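Local coordinates for NADP-dependent 2-hydroxyacid dehydrogenase (Rhizobium etli, PDB 4XCV), which binds NADPH and probably catalyses the NADP-dependent interconversion of 2-hydroxy acids and 2-oxo acids, as a member of the D-isomer-specific 2-hydroxyacid dehydrogenase family, at residues V69-G74 with P90-V95. Residues are numbered along the deposited sequence; the frame is centred on the assembly and turned at random.
Sequences VIFSGG and PIVRFV. With NDP (NADPH dihydro-nicotinamide-adenine-dinucleotide phosphate), chain B.
F71 and V92 lie side by side on one face of a parallel pair, the two strands of a beta-alpha-beta unit at the border of a five-stranded flavodoxin-like sheet. CD1 of the F71 ring meets V92 CB obliquely at 3.6 Å. With its CG anti to the carbonyl carbon (chi1 -63°), F71 lays one ring face against V69 CG1, which also touches V92 CG2 at 3.9 Å. V297 and Q300 of helix 292-305 touch the F71 side chain, and H296 reaches V92; an alanine in place of F71 would probably leave V69 CG1 and V92 CB without their common partner and open a gap under that helix. I70 and I91 point to the other face, more loosely joined, I70 CB to I91 CG1 at 4.2 Å. Between the faces, I70 N donates to P90 O, V92 N to I70 O at 2.8 Å, and S72 N to V92 O. A water donates to both S72 O and V92 O where the strands end. Beyond it F94 N donates to G74 O from above the carbonyl plane. S72 OG is hydrogen-bonded to H79 NE2 and G76 O. In one of two conformers, R93 sets its guanidinium between V95 CG2, over the centre of one face, and NADPH O2A, toward the rim of the opposite face; at its edge NH2 donates to NADPH O2N at 2.6 Å.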
# COMPACT_ATOMS: atom_id res chain seq x y z
N VAL A 69 4.71 24.52 31.67
CA VAL A 69 4.37 23.46 30.74
C VAL A 69 5.65 22.73 30.39
O VAL A 69 6.69 23.37 30.15
CB VAL A 69 3.71 23.97 29.42
CG1 VAL A 69 3.21 22.76 28.62
CG2 VAL A 69 2.58 24.96 29.71
N ILE A 70 5.56 21.41 30.32
CA ILE A 70 6.60 20.57 29.75
C ILE A 70 6.14 20.03 28.38
O ILE A 70 5.03 19.50 28.26
CB ILE A 70 6.94 19.38 30.68
CG1 ILE A 70 7.63 19.90 31.94
CG2 ILE A 70 7.78 18.32 29.98
CD1 ILE A 70 7.57 18.92 33.07
N PHE A 71 7.03 20.15 27.39
CA PHE A 71 6.81 19.60 26.08
C PHE A 71 7.73 18.44 25.86
O PHE A 71 8.95 18.56 25.99
CB PHE A 71 7.02 20.66 25.00
CG PHE A 71 6.05 21.80 25.07
CD1 PHE A 71 4.83 21.68 24.43
CD2 PHE A 71 6.30 22.94 25.79
CE1 PHE A 71 3.90 22.69 24.48
CE2 PHE A 71 5.38 23.98 25.84
CZ PHE A 71 4.17 23.85 25.17
N SER A 72 7.16 17.28 25.57
CA SER A 72 7.97 16.15 25.15
C SER A 72 8.61 16.41 23.79
O SER A 72 7.99 16.95 22.88
CB SER A 72 7.10 14.88 25.06
OG SER A 72 7.95 13.80 24.72
N GLY A 73 9.87 16.03 23.65
CA GLY A 73 10.55 16.08 22.38
C GLY A 73 10.25 14.94 21.45
O GLY A 73 10.70 14.90 20.31
N GLY A 74 9.48 13.99 21.98
CA GLY A 74 9.05 12.80 21.24
C GLY A 74 7.57 12.60 21.27
O GLY A 74 6.84 13.20 22.06
N PRO A 90 1.10 20.50 33.13
CA PRO A 90 0.77 19.73 31.93
C PRO A 90 2.02 19.27 31.19
O PRO A 90 3.00 20.00 31.09
CB PRO A 90 -0.01 20.72 31.06
CG PRO A 90 -0.60 21.68 32.04
CD PRO A 90 0.40 21.81 33.15
N ILE A 91 1.96 18.03 30.69
CA ILE A 91 2.96 17.51 29.81
C ILE A 91 2.31 17.27 28.47
O ILE A 91 1.30 16.55 28.37
CB ILE A 91 3.51 16.18 30.34
CG1 ILE A 91 4.18 16.40 31.70
CG2 ILE A 91 4.48 15.59 29.33
CD1 ILE A 91 4.36 15.16 32.50
N VAL A 92 2.83 17.90 27.45
CA VAL A 92 2.28 17.90 26.09
C VAL A 92 3.11 16.98 25.22
O VAL A 92 4.33 17.16 25.12
CB VAL A 92 2.27 19.35 25.50
CG1 VAL A 92 1.85 19.40 24.04
CG2 VAL A 92 1.39 20.24 26.31
N ARG A 93 2.49 15.99 24.58
CA ARG A 93 3.25 15.13 23.69
C ARG A 93 3.35 15.70 22.30
O ARG A 93 2.59 16.57 21.90
CB ARG A 93 2.73 13.71 23.70
CG ARG A 93 1.44 13.58 23.01
CD ARG A 93 0.90 12.17 23.27
NE ARG A 93 -0.09 11.85 22.33
CZ ARG A 93 0.13 11.14 21.23
NH1 ARG A 93 1.33 10.63 20.90
NH2 ARG A 93 -0.87 10.96 20.44
N PHE A 94 4.39 15.29 21.60
CA PHE A 94 4.65 15.77 20.30
C PHE A 94 3.81 14.99 19.36
O PHE A 94 4.06 13.80 19.16
CB PHE A 94 6.13 15.65 19.98
CG PHE A 94 6.48 16.02 18.57
CD1 PHE A 94 5.75 16.97 17.83
CD2 PHE A 94 7.59 15.45 17.99
CE1 PHE A 94 6.06 17.27 16.55
CE2 PHE A 94 7.95 15.83 16.70
CZ PHE A 94 7.18 16.73 15.99
N VAL A 95 2.76 15.61 18.84
CA VAL A 95 1.94 15.06 17.82
C VAL A 95 2.18 15.88 16.58
O VAL A 95 1.73 17.05 16.43
CB VAL A 95 0.43 15.00 18.20
CG1 VAL A 95 -0.41 14.54 17.03
CG2 VAL A 95 0.25 14.05 19.36
PA NDP B . -2.61 8.04 21.31
O1A NDP B . -3.39 9.01 20.48
O2A NDP B . -2.25 8.37 22.75
O5B NDP B . -3.42 6.66 21.27
C5B NDP B . -2.99 5.57 22.11
C4B NDP B . -3.98 4.45 21.92
O4B NDP B . -3.50 3.32 22.64
C3B NDP B . -5.35 4.80 22.46
O3B NDP B . -6.38 4.23 21.62
C2B NDP B . -5.31 4.12 23.80
O2B NDP B . -6.61 3.73 24.33
C1B NDP B . -4.52 2.85 23.47
N9A NDP B . -3.95 2.20 24.65
C8A NDP B . -3.07 2.76 25.50
N7A NDP B . -2.85 1.90 26.54
C5A NDP B . -3.65 0.82 26.33
C6A NDP B . -3.93 -0.33 27.06
N6A NDP B . -3.28 -0.61 28.20
N1A NDP B . -4.82 -1.19 26.56
C2A NDP B . -5.46 -0.94 25.40
N3A NDP B . -5.26 0.15 24.64
C4A NDP B . -4.34 1.01 25.15
O3 NDP B . -1.23 7.66 20.58
PN NDP B . -0.85 7.75 19.02
O1N NDP B . -1.89 7.00 18.26
O2N NDP B . -0.61 9.12 18.62
O5D NDP B . 0.55 7.01 19.02
C5D NDP B . 0.67 5.67 19.52
C4D NDP B . 2.16 5.41 19.77
O4D NDP B . 2.85 5.31 18.53
C3D NDP B . 2.89 6.51 20.49
O3D NDP B . 2.72 6.40 21.91
C2D NDP B . 4.34 6.32 20.06
O2D NDP B . 5.03 5.52 21.04
C1D NDP B . 4.24 5.51 18.80
N1N NDP B . 4.81 6.14 17.59
C2N NDP B . 5.71 5.46 16.82
C3N NDP B . 6.32 6.05 15.77
C7N NDP B . 7.25 5.35 14.91
O7N NDP B . 8.01 6.06 14.22
N7N NDP B . 7.30 4.04 14.81
C4N NDP B . 5.95 7.43 15.38
C5N NDP B . 4.96 8.03 16.25
C6N NDP B . 4.43 7.45 17.30
P2B NDP B . -7.74 4.86 24.60
O1X NDP B . -8.81 4.16 25.37
O2X NDP B . -7.04 5.96 25.38
O3X NDP B . -8.15 5.37 23.28
O HOH W 1 5.50 18.35 22.82